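Local coordinates for uncharacterized protein (Enterococcus faecalis, PDB 3D3Y) that is of unknown function but belongs with the M16 metallopeptidase family and may bind a metal ion, at residues G11-V16 with Q200-V205; L28-T33 with W87-M92; L257-N262 with Q413-L418. All blocks are in the same frame, centred on the assembly; numbering follows the deposited sequence.

How the contacts relate
Starting at the N terminus, the chain lays down strand 12-18 and then strand 24-34, which contact 2 pairs with strand 85-95. Only after a largely helical excursion does strand 200-207 come back beside strand 12-18, so contact 1 closes a longer loop that contains the whole of contact 2. Strand 200-207 also borders strand 24-34, and the two contacts touch within one mixed sheet. Contact 3 follows in series, its centre about 39 Å from that of contact 1; joining strands 255-262 and 411-421 of a second sheet, it closes a separate loop of about 150 mostly helical residues, including helix 368-380. Helices are exchanged: 368-380 packs on contacts 1 and 2, 150-162 on contact 3.

Contact 1 of 3, residues G11-V16 with Q200-V205; sequences GVNLHV and QVDIFV
A parallel strand pair in the N-terminal mixed sheet carries a histidine-carboxylate hydrogen bond between His15 and Asp202. NE2 of His15 donates to OD1 of Asp202 over 2.7 Å, almost straight at 177°; the oxygen lies in the imidazole plane and is approached on its anti side, 19° out of the carboxylate plane. The other oxygen, OD2, forms a salt bridge with Lys230, so both ends of the carboxylate are held. His15 also leans over its direct strand partner, Phe204, in an offset stack with ring planes 26° apart: CD2 sits 3.5 Å from CZ of Phe204, above one face near the rim. The first torsion of His15, with CG beside the backbone N, swings the imidazole across Phe204 and toward Asp202; CB lies over the phenyl face as a CH-pi contact. Within this mixed sheet of the N-terminal alpha/beta half, as in M16-type domains, the backbones pair in register and in parallel, N-H groups alternating from Val201 N on Gly11 O (2.9 Å) to Val205 N on His15 O (3.0 Å). Helix 368-380 packs against His15, Asp202 and Phe204. Asn13, on the same face, gives ND2 to Glu228 and to a water 3.1 Å away. On the reverse face Val12 lies alongside Val201, and CD1 of Leu14 reaches CG2 of Ile203 at 3.8 Å, next to Phe218 of helix 211-219.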
loop_
_atom_site.group_PDB
_atom_site.type_symbol
_atom_site.label_atom_id
_atom_site.label_comp_id
_atom_site.label_asym_id
_atom_site.label_seq_id
_atom_site.Cartn_x
_atom_site.Cartn_y
_atom_site.Cartn_z
ATOM N N GLY A 11 10.736 18.849 -9.661
ATOM C CA GLY A 11 10.515 17.480 -9.246
ATOM C C GLY A 11 10.500 17.238 -7.745
ATOM O O GLY A 11 10.190 16.130 -7.282
ATOM N N VAL A 12 10.855 18.268 -6.980
ATOM C CA VAL A 12 10.918 18.195 -5.517
ATOM C C VAL A 12 10.090 19.315 -4.892
ATOM O O VAL A 12 10.453 20.502 -4.941
ATOM C CB VAL A 12 12.385 18.230 -4.980
ATOM C CG1 VAL A 12 12.395 18.086 -3.435
ATOM C CG2 VAL A 12 13.228 17.106 -5.612
ATOM N N ASN A 13 8.978 18.916 -4.294
ATOM C CA ASN A 13 8.010 19.874 -3.777
ATOM C C ASN A 13 7.735 19.703 -2.314
ATOM O O ASN A 13 7.761 18.582 -1.792
ATOM C CB ASN A 13 6.725 19.771 -4.592
ATOM C CG ASN A 13 6.938 20.210 -6.013
ATOM O OD1 ASN A 13 7.045 21.402 -6.273
ATOM N ND2 ASN A 13 7.076 19.250 -6.934
ATOM N N LEU A 14 7.520 20.819 -1.640
ATOM C CA LEU A 14 7.238 20.831 -0.214
ATOM C C LEU A 14 5.780 21.209 -0.022
ATOM O O LEU A 14 5.259 22.126 -0.692
ATOM C CB LEU A 14 8.159 21.827 0.516
ATOM C CG LEU A 14 7.894 22.190 1.997
ATOM C CD1 LEU A 14 7.994 20.977 2.949
ATOM C CD2 LEU A 14 8.852 23.270 2.444
ATOM N N HIS A 15 5.119 20.516 0.895
ATOM C CA HIS A 15 3.706 20.769 1.181
ATOM C C HIS A 15 3.543 20.889 2.676
ATOM O O HIS A 15 3.830 19.937 3.422
ATOM C CB HIS A 15 2.813 19.627 0.651
ATOM C CG HIS A 15 3.167 19.187 -0.735
ATOM N ND1 HIS A 15 2.662 19.797 -1.859
ATOM C CD2 HIS A 15 3.994 18.214 -1.177
ATOM C CE1 HIS A 15 3.157 19.215 -2.939
ATOM N NE2 HIS A 15 3.967 18.249 -2.554
ATOM N N VAL A 16 3.100 22.055 3.115
ATOM C CA VAL A 16 2.930 22.346 4.529
ATOM C C VAL A 16 1.428 22.385 4.831
ATOM O O VAL A 16 0.684 23.129 4.182
ATOM C CB VAL A 16 3.591 23.702 4.887
ATOM C CG1 VAL A 16 3.329 24.076 6.359
ATOM C CG2 VAL A 16 5.106 23.683 4.560
ATOM N N GLN A 200 10.520 11.449 -8.282
ATOM C CA GLN A 200 9.742 12.616 -7.862
ATOM C C GLN A 200 9.680 12.581 -6.340
ATOM O O GLN A 200 9.429 11.530 -5.738
ATOM C CB GLN A 200 8.341 12.622 -8.482
ATOM C CG GLN A 200 8.350 12.955 -9.997
ATOM C CD GLN A 200 9.137 11.916 -10.796
ATOM O OE1 GLN A 200 8.875 10.708 -10.705
ATOM N NE2 GLN A 200 10.109 12.380 -11.578
ATOM N N VAL A 201 9.940 13.720 -5.711
ATOM C CA VAL A 201 10.032 13.761 -4.254
ATOM C C VAL A 201 8.992 14.753 -3.757
ATOM O O VAL A 201 8.886 15.861 -4.289
ATOM C CB VAL A 201 11.457 14.206 -3.796
ATOM C CG1 VAL A 201 11.549 14.243 -2.256
ATOM C CG2 VAL A 201 12.515 13.249 -4.333
ATOM N N ASP A 202 8.212 14.344 -2.762
ATOM C CA ASP A 202 7.258 15.257 -2.131
ATOM C C ASP A 202 7.421 15.160 -0.619
ATOM O O ASP A 202 7.555 14.072 -0.052
ATOM C CB ASP A 202 5.813 14.980 -2.593
ATOM C CG ASP A 202 5.574 15.436 -4.012
ATOM O OD1 ASP A 202 5.241 16.622 -4.218
ATOM O OD2 ASP A 202 5.759 14.615 -4.939
ATOM N N ILE A 203 7.464 16.321 0.019
ATOM C CA ILE A 203 7.740 16.409 1.447
ATOM C C ILE A 203 6.535 17.058 2.056
ATOM O O ILE A 203 6.054 18.111 1.560
ATOM C CB ILE A 203 8.992 17.264 1.721
ATOM C CG1 ILE A 203 10.201 16.618 1.044
ATOM C CG2 ILE A 203 9.211 17.410 3.235
ATOM C CD1 ILE A 203 11.481 17.452 1.115
ATOM N N PHE A 204 6.011 16.404 3.084
ATOM C CA PHE A 204 4.831 16.883 3.793
ATOM C C PHE A 204 5.143 17.167 5.254
ATOM O O PHE A 204 5.871 16.403 5.921
ATOM C CB PHE A 204 3.712 15.844 3.707
ATOM C CG PHE A 204 3.122 15.720 2.343
ATOM C CD1 PHE A 204 1.904 16.311 2.048
ATOM C CD2 PHE A 204 3.792 15.010 1.338
ATOM C CE1 PHE A 204 1.363 16.212 0.775
ATOM C CE2 PHE A 204 3.243 14.908 0.067
ATOM C CZ PHE A 204 2.039 15.496 -0.211
ATOM N N VAL A 205 4.584 18.269 5.744
ATOM C CA VAL A 205 4.688 18.631 7.137
ATOM C C VAL A 205 3.290 18.962 7.613
ATOM O O VAL A 205 2.655 19.892 7.101
ATOM C CB VAL A 205 5.633 19.858 7.359
ATOM C CG1 VAL A 205 5.733 20.162 8.848
ATOM C CG2 VAL A 205 7.001 19.558 6.779
HETATM O O HOH W 1 7.440 16.226 -6.657
#

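Contact 2 of 3, residues L28-T33 with W87-M92; sequences LVRFNT and WFNISM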
loop_
_atom_site.group_PDB
_atom_site.type_symbol
_atom_site.label_atom_id
_atom_site.label_comp_id
_atom_site.label_asym_id
_atom_site.label_seq_id
_atom_site.Cartn_x
_atom_site.Cartn_y
_atom_site.Cartn_z
ATOM N N LEU A 28 6.904 13.649 6.314
ATOM C CA LEU A 28 6.943 12.550 5.348
ATOM C C LEU A 28 7.743 13.008 4.165
ATOM O O LEU A 28 7.437 14.055 3.572
ATOM C CB LEU A 28 5.533 12.141 4.931
ATOM C CG LEU A 28 5.384 11.186 3.732
ATOM C CD1 LEU A 28 5.935 9.754 4.038
ATOM C CD2 LEU A 28 3.906 11.180 3.331
ATOM N N VAL A 29 8.791 12.251 3.842
ATOM C CA VAL A 29 9.485 12.430 2.580
ATOM C C VAL A 29 9.161 11.217 1.701
ATOM O O VAL A 29 9.506 10.060 2.061
ATOM C CB VAL A 29 10.986 12.556 2.771
ATOM C CG1 VAL A 29 11.663 12.933 1.433
ATOM C CG2 VAL A 29 11.299 13.602 3.863
ATOM N N ARG A 30 8.470 11.470 0.585
ATOM C CA ARG A 30 8.028 10.365 -0.265
ATOM C C ARG A 30 8.690 10.410 -1.647
ATOM O O ARG A 30 8.516 11.388 -2.412
ATOM C CB ARG A 30 6.495 10.283 -0.333
ATOM C CG ARG A 30 5.977 9.147 -1.247
ATOM C CD ARG A 30 4.496 8.773 -0.988
ATOM N NE ARG A 30 4.305 8.105 0.298
ATOM C CZ ARG A 30 3.157 8.092 0.981
ATOM N NH1 ARG A 30 2.065 8.717 0.514
ATOM N NH2 ARG A 30 3.097 7.429 2.136
ATOM N N PHE A 31 9.516 9.401 -1.921
ATOM C CA PHE A 31 10.128 9.230 -3.251
ATOM C C PHE A 31 9.215 8.364 -4.124
ATOM O O PHE A 31 8.795 7.284 -3.732
ATOM C CB PHE A 31 11.503 8.567 -3.166
ATOM C CG PHE A 31 12.536 9.367 -2.406
ATOM C CD1 PHE A 31 13.600 9.973 -3.089
ATOM C CD2 PHE A 31 12.452 9.502 -1.020
ATOM C CE1 PHE A 31 14.559 10.715 -2.404
ATOM C CE2 PHE A 31 13.414 10.211 -0.325
ATOM C CZ PHE A 31 14.475 10.825 -1.040
ATOM N N ASN A 32 8.886 8.853 -5.308
ATOM C CA ASN A 32 7.866 8.226 -6.136
ATOM C C ASN A 32 8.523 7.807 -7.440
ATOM O O ASN A 32 9.228 8.616 -8.058
ATOM C CB ASN A 32 6.738 9.242 -6.370
ATOM C CG ASN A 32 5.477 8.629 -7.002
ATOM O OD1 ASN A 32 5.508 8.057 -8.110
ATOM N ND2 ASN A 32 4.359 8.769 -6.301
ATOM N N THR A 33 8.305 6.555 -7.849
ATOM C CA THR A 33 8.842 6.033 -9.118
ATOM C C THR A 33 7.824 5.092 -9.765
ATOM O O THR A 33 6.907 4.612 -9.095
ATOM C CB THR A 33 10.198 5.300 -8.911
ATOM O OG1 THR A 33 10.882 5.200 -10.170
ATOM C CG2 THR A 33 9.984 3.886 -8.321
ATOM N N TRP A 87 6.365 3.510 -3.851
ATOM C CA TRP A 87 6.641 4.643 -2.982
ATOM C C TRP A 87 7.692 4.231 -1.938
ATOM O O TRP A 87 7.594 3.170 -1.343
ATOM C CB TRP A 87 5.342 5.053 -2.243
ATOM C CG TRP A 87 4.146 5.515 -3.100
ATOM C CD1 TRP A 87 4.130 5.822 -4.447
ATOM C CD2 TRP A 87 2.835 5.801 -2.608
ATOM N NE1 TRP A 87 2.848 6.245 -4.822
ATOM C CE2 TRP A 87 2.047 6.243 -3.706
ATOM C CE3 TRP A 87 2.241 5.729 -1.326
ATOM C CZ2 TRP A 87 0.697 6.608 -3.565
ATOM C CZ3 TRP A 87 0.876 6.090 -1.185
ATOM C CH2 TRP A 87 0.126 6.517 -2.306
ATOM N N PHE A 88 8.660 5.113 -1.682
ATOM C CA PHE A 88 9.703 4.911 -0.668
ATOM C C PHE A 88 9.470 6.047 0.322
ATOM O O PHE A 88 9.531 7.220 -0.046
ATOM C CB PHE A 88 11.062 4.991 -1.332
ATOM C CG PHE A 88 12.243 4.817 -0.412
ATOM C CD1 PHE A 88 12.970 3.620 -0.430
ATOM C CD2 PHE A 88 12.692 5.872 0.409
ATOM C CE1 PHE A 88 14.116 3.472 0.358
ATOM C CE2 PHE A 88 13.832 5.735 1.228
ATOM C CZ PHE A 88 14.545 4.513 1.209
ATOM N N ASN A 89 9.169 5.684 1.566
ATOM C CA ASN A 89 8.536 6.608 2.517
ATOM C C ASN A 89 9.354 6.800 3.782
ATOM O O ASN A 89 9.516 5.858 4.556
ATOM C CB ASN A 89 7.186 6.012 2.951
ATOM C CG ASN A 89 6.317 5.579 1.778
ATOM O OD1 ASN A 89 6.042 6.374 0.894
ATOM N ND2 ASN A 89 5.869 4.317 1.783
ATOM N N ILE A 90 9.836 8.014 4.016
ATOM C CA ILE A 90 10.596 8.292 5.241
ATOM C C ILE A 90 9.685 9.129 6.105
ATOM O O ILE A 90 9.206 10.190 5.684
ATOM C CB ILE A 90 11.880 9.082 4.942
ATOM C CG1 ILE A 90 12.794 8.280 3.997
ATOM C CG2 ILE A 90 12.622 9.468 6.238
ATOM C CD1 ILE A 90 13.953 9.143 3.431
ATOM N N SER A 91 9.427 8.627 7.310
ATOM C CA SER A 91 8.463 9.257 8.215
ATOM C C SER A 91 9.153 9.643 9.511
ATOM O O SER A 91 10.030 8.900 9.992
ATOM C CB SER A 91 7.358 8.239 8.544
ATOM O OG SER A 91 6.644 7.884 7.353
HETATM N N MSE A 92 8.706 10.764 10.094
HETATM C CA MSE A 92 9.134 11.206 11.408
HETATM C C MSE A 92 7.965 11.842 12.134
HETATM O O MSE A 92 7.104 12.498 11.513
HETATM C CB MSE A 92 10.220 12.267 11.314
HETATM C CG MSE A 92 11.590 11.774 11.063
HETATM SE SE MSE A 92 12.878 13.241 11.208
HETATM C CE MSE A 92 13.301 13.266 13.062
#
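Arg30 and Asn89, a non-hydrogen-bonded pair of the antiparallel strands, are linked through their side chains: NE of Arg30 donates to OD1 of Asn89, although the modelled distance of 2.5 Å is unusually short and its exact value doubtful. The donor stands above the amide, 39° out of the carbonyl plane, and so does not use a lone pair; guanidinium and amide planes are steeply inclined to each other. NH2 of Arg30 forms a salt bridge with Glu373. The guanidinium is also sandwiched. Over its centre on one face lies CE3 of Trp87, 3.3 Å above the plane and with the indole tilted by just 18°, while CD2 of Leu28, from Arg30's own strand, covers the opposite face. A bend at chi3 turns the end of an otherwise extended Arg30 chain across the indole, and CD rests over the Trp87 face near its rim. Further along, ND2 of Asn32 and NE1 of Trp87 are two donors side by side, and both are satisfied by OE1 of Gln85; ND2 also bonds to Tyr376 OH. The backbones join in paired N-H...O bonds at Val29 with Ile90 and Phe31 with Phe88, for instance Val29 N to Ile90 O at 2.8 Å. The face bearing these residues is apolar. Phe88 turns its edge toward the face of Phe31 in an offset edge-to-face pair, centroids 5.8 Å apart and planes at 87°, and CE2 of Phe31 meets CD1 of Ile90 at 3.9 Å. Helices 40-52 and 105-118 pack onto this aromatic face, against Phe88 and Ile90 respectively; Tyr376 of helix 368-380 meets Arg30 and Trp87 on the other, and strands 200-207 and 74-82 flank the pair in the sheet.

Contact 3 of 3, residues L257-N262 with Q413-L418; sequences LNLAYN and QAIFFL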
loop_
_atom_site.group_PDB
_atom_site.type_symbol
_atom_site.label_atom_id
_atom_site.label_comp_id
_atom_site.label_asym_id
_atom_site.label_seq_id
_atom_site.Cartn_x
_atom_site.Cartn_y
_atom_site.Cartn_z
ATOM N N LEU A 257 -8.328 -21.437 -2.246
ATOM C CA LEU A 257 -8.906 -21.251 -3.573
ATOM C C LEU A 257 -9.263 -19.787 -3.766
ATOM O O LEU A 257 -10.168 -19.264 -3.099
ATOM C CB LEU A 257 -10.131 -22.191 -3.773
ATOM C CG LEU A 257 -10.911 -22.033 -5.097
ATOM C CD1 LEU A 257 -10.003 -22.345 -6.346
ATOM C CD2 LEU A 257 -12.186 -22.915 -5.101
ATOM N N ASN A 258 -8.544 -19.126 -4.667
ATOM C CA ASN A 258 -8.692 -17.684 -4.862
ATOM C C ASN A 258 -9.069 -17.327 -6.300
ATOM O O ASN A 258 -8.690 -18.029 -7.253
ATOM C CB ASN A 258 -7.380 -16.946 -4.499
ATOM C CG ASN A 258 -6.957 -17.164 -3.053
ATOM O OD1 ASN A 258 -7.775 -17.472 -2.167
ATOM N ND2 ASN A 258 -5.652 -16.990 -2.800
ATOM N N LEU A 259 -9.777 -16.216 -6.463
ATOM C CA LEU A 259 -10.310 -15.808 -7.781
ATOM C C LEU A 259 -10.051 -14.324 -7.938
ATOM O O LEU A 259 -10.233 -13.551 -6.983
ATOM C CB LEU A 259 -11.828 -16.025 -7.879
ATOM C CG LEU A 259 -12.457 -17.416 -7.809
ATOM C CD1 LEU A 259 -12.461 -17.964 -6.365
ATOM C CD2 LEU A 259 -13.861 -17.304 -8.304
ATOM N N ALA A 260 -9.673 -13.931 -9.150
ATOM C CA ALA A 260 -9.435 -12.538 -9.476
ATOM C C ALA A 260 -10.319 -12.117 -10.633
ATOM O O ALA A 260 -10.353 -12.777 -11.685
ATOM C CB ALA A 260 -7.978 -12.321 -9.835
ATOM N N TYR A 261 -10.967 -10.968 -10.460
ATOM C CA TYR A 261 -11.873 -10.410 -11.439
ATOM C C TYR A 261 -11.399 -9.038 -11.871
ATOM O O TYR A 261 -10.910 -8.277 -11.036
ATOM C CB TYR A 261 -13.224 -10.172 -10.774
ATOM C CG TYR A 261 -13.936 -11.371 -10.204
ATOM C CD1 TYR A 261 -14.960 -11.998 -10.906
ATOM C CD2 TYR A 261 -13.631 -11.832 -8.926
ATOM C CE1 TYR A 261 -15.634 -13.088 -10.359
ATOM C CE2 TYR A 261 -14.312 -12.905 -8.357
ATOM C CZ TYR A 261 -15.310 -13.514 -9.077
ATOM O OH TYR A 261 -15.974 -14.558 -8.493
ATOM N N ASN A 262 -11.561 -8.711 -13.152
ATOM C CA ASN A 262 -11.335 -7.352 -13.638
ATOM C C ASN A 262 -12.611 -6.544 -13.328
ATOM O O ASN A 262 -13.729 -6.978 -13.654
ATOM C CB ASN A 262 -11.054 -7.384 -15.150
ATOM C CG ASN A 262 -10.757 -6.004 -15.737
ATOM O OD1 ASN A 262 -11.645 -5.184 -15.909
ATOM N ND2 ASN A 262 -9.514 -5.772 -16.072
ATOM N N GLN A 413 -11.188 -13.570 -14.288
ATOM C CA GLN A 413 -9.981 -13.622 -15.126
ATOM C C GLN A 413 -8.968 -14.692 -14.727
ATOM O O GLN A 413 -8.271 -15.248 -15.582
ATOM C CB GLN A 413 -9.285 -12.248 -15.160
ATOM C CG GLN A 413 -10.073 -11.145 -15.960
ATOM C CD GLN A 413 -10.097 -11.390 -17.461
ATOM O OE1 GLN A 413 -10.966 -12.122 -17.991
ATOM N NE2 GLN A 413 -9.150 -10.793 -18.164
ATOM N N ALA A 414 -8.870 -14.986 -13.437
ATOM C CA ALA A 414 -7.859 -15.927 -12.990
ATOM C C ALA A 414 -8.350 -16.657 -11.754
ATOM O O ALA A 414 -9.098 -16.107 -10.956
ATOM C CB ALA A 414 -6.518 -15.192 -12.729
ATOM N N ILE A 415 -7.947 -17.911 -11.617
ATOM C CA ILE A 415 -8.276 -18.696 -10.440
ATOM C C ILE A 415 -6.966 -19.359 -10.021
ATOM O O ILE A 415 -6.293 -20.004 -10.848
ATOM C CB ILE A 415 -9.267 -19.850 -10.769
ATOM C CG1 ILE A 415 -10.635 -19.326 -11.192
ATOM C CG2 ILE A 415 -9.365 -20.854 -9.576
ATOM C CD1 ILE A 415 -11.482 -20.374 -11.868
ATOM N N PHE A 416 -6.596 -19.213 -8.753
ATOM C CA PHE A 416 -5.417 -19.901 -8.262
ATOM C C PHE A 416 -5.839 -20.853 -7.162
ATOM O O PHE A 416 -6.553 -20.461 -6.225
ATOM C CB PHE A 416 -4.356 -18.917 -7.732
ATOM C CG PHE A 416 -3.126 -19.611 -7.190
ATOM C CD1 PHE A 416 -2.162 -20.114 -8.050
ATOM C CD2 PHE A 416 -2.984 -19.832 -5.816
ATOM C CE1 PHE A 416 -1.037 -20.792 -7.542
ATOM C CE2 PHE A 416 -1.871 -20.512 -5.291
ATOM C CZ PHE A 416 -0.901 -20.996 -6.152
ATOM N N PHE A 417 -5.405 -22.100 -7.292
ATOM C CA PHE A 417 -5.745 -23.165 -6.365
ATOM C C PHE A 417 -4.468 -23.725 -5.727
ATOM O O PHE A 417 -3.597 -24.270 -6.414
ATOM C CB PHE A 417 -6.522 -24.239 -7.142
ATOM C CG PHE A 417 -6.958 -25.442 -6.323
ATOM C CD1 PHE A 417 -7.422 -25.302 -5.021
ATOM C CD2 PHE A 417 -6.938 -26.715 -6.897
ATOM C CE1 PHE A 417 -7.867 -26.416 -4.286
ATOM C CE2 PHE A 417 -7.364 -27.845 -6.164
ATOM C CZ PHE A 417 -7.843 -27.683 -4.854
ATOM N N LEU A 418 -4.336 -23.553 -4.412
ATOM C CA LEU A 418 -3.199 -24.124 -3.698
ATOM C C LEU A 418 -3.724 -25.369 -3.037
ATOM O O LEU A 418 -4.486 -25.286 -2.069
ATOM C CB LEU A 418 -2.597 -23.154 -2.667
ATOM C CG LEU A 418 -1.287 -23.578 -1.973
ATOM C CD1 LEU A 418 -0.092 -23.510 -2.957
ATOM C CD2 LEU A 418 -1.012 -22.680 -0.820
#
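A classic beta bulge, with Gln413 and Ala414 both set against Ala260, marks one end of this antiparallel strand pair. Ala260 O accepts from Gln413 N at 2.8 Å and from Ala414 N at 3.2 Å, both donors lying in its carbonyl plane, so a single oxygen serves two consecutive N-H groups. Ala260 N returns a bond to Ala414 O, and beyond the bulge the regular pattern takes over: Asn258 N meets Phe416 O nearly straight, at 2.9 Å and 175°, while Phe416 N comes back to Asn258 O from a tilted position. Side-chain packing centres on Leu257. Its CG is anti to the backbone N (chi1 176°), which extends the side chain so that CD1 reaches the partner strand, 3.6 Å from CG2 of Ile415 and 4.0 Å from CB of Phe417. The Leu257 and Ile415 side chains run alongside each other on one face, where helix 326-341 packs against Leu257 and Leu259. On the reverse face the methyls of Ala260 and Ala414 are 4.3 Å apart, and helix 150-162 packs against both alanines and Phe416. Asn258 is held there by its OD1, which accepts from Thr319 N of the adjoining strand 314-321. A mixed sheet built from the C-terminal half, with helix 326-341 on one face and helix 150-162, from earlier in the chain, on the other, is characteristic of the alpha/beta domains of the M16 family.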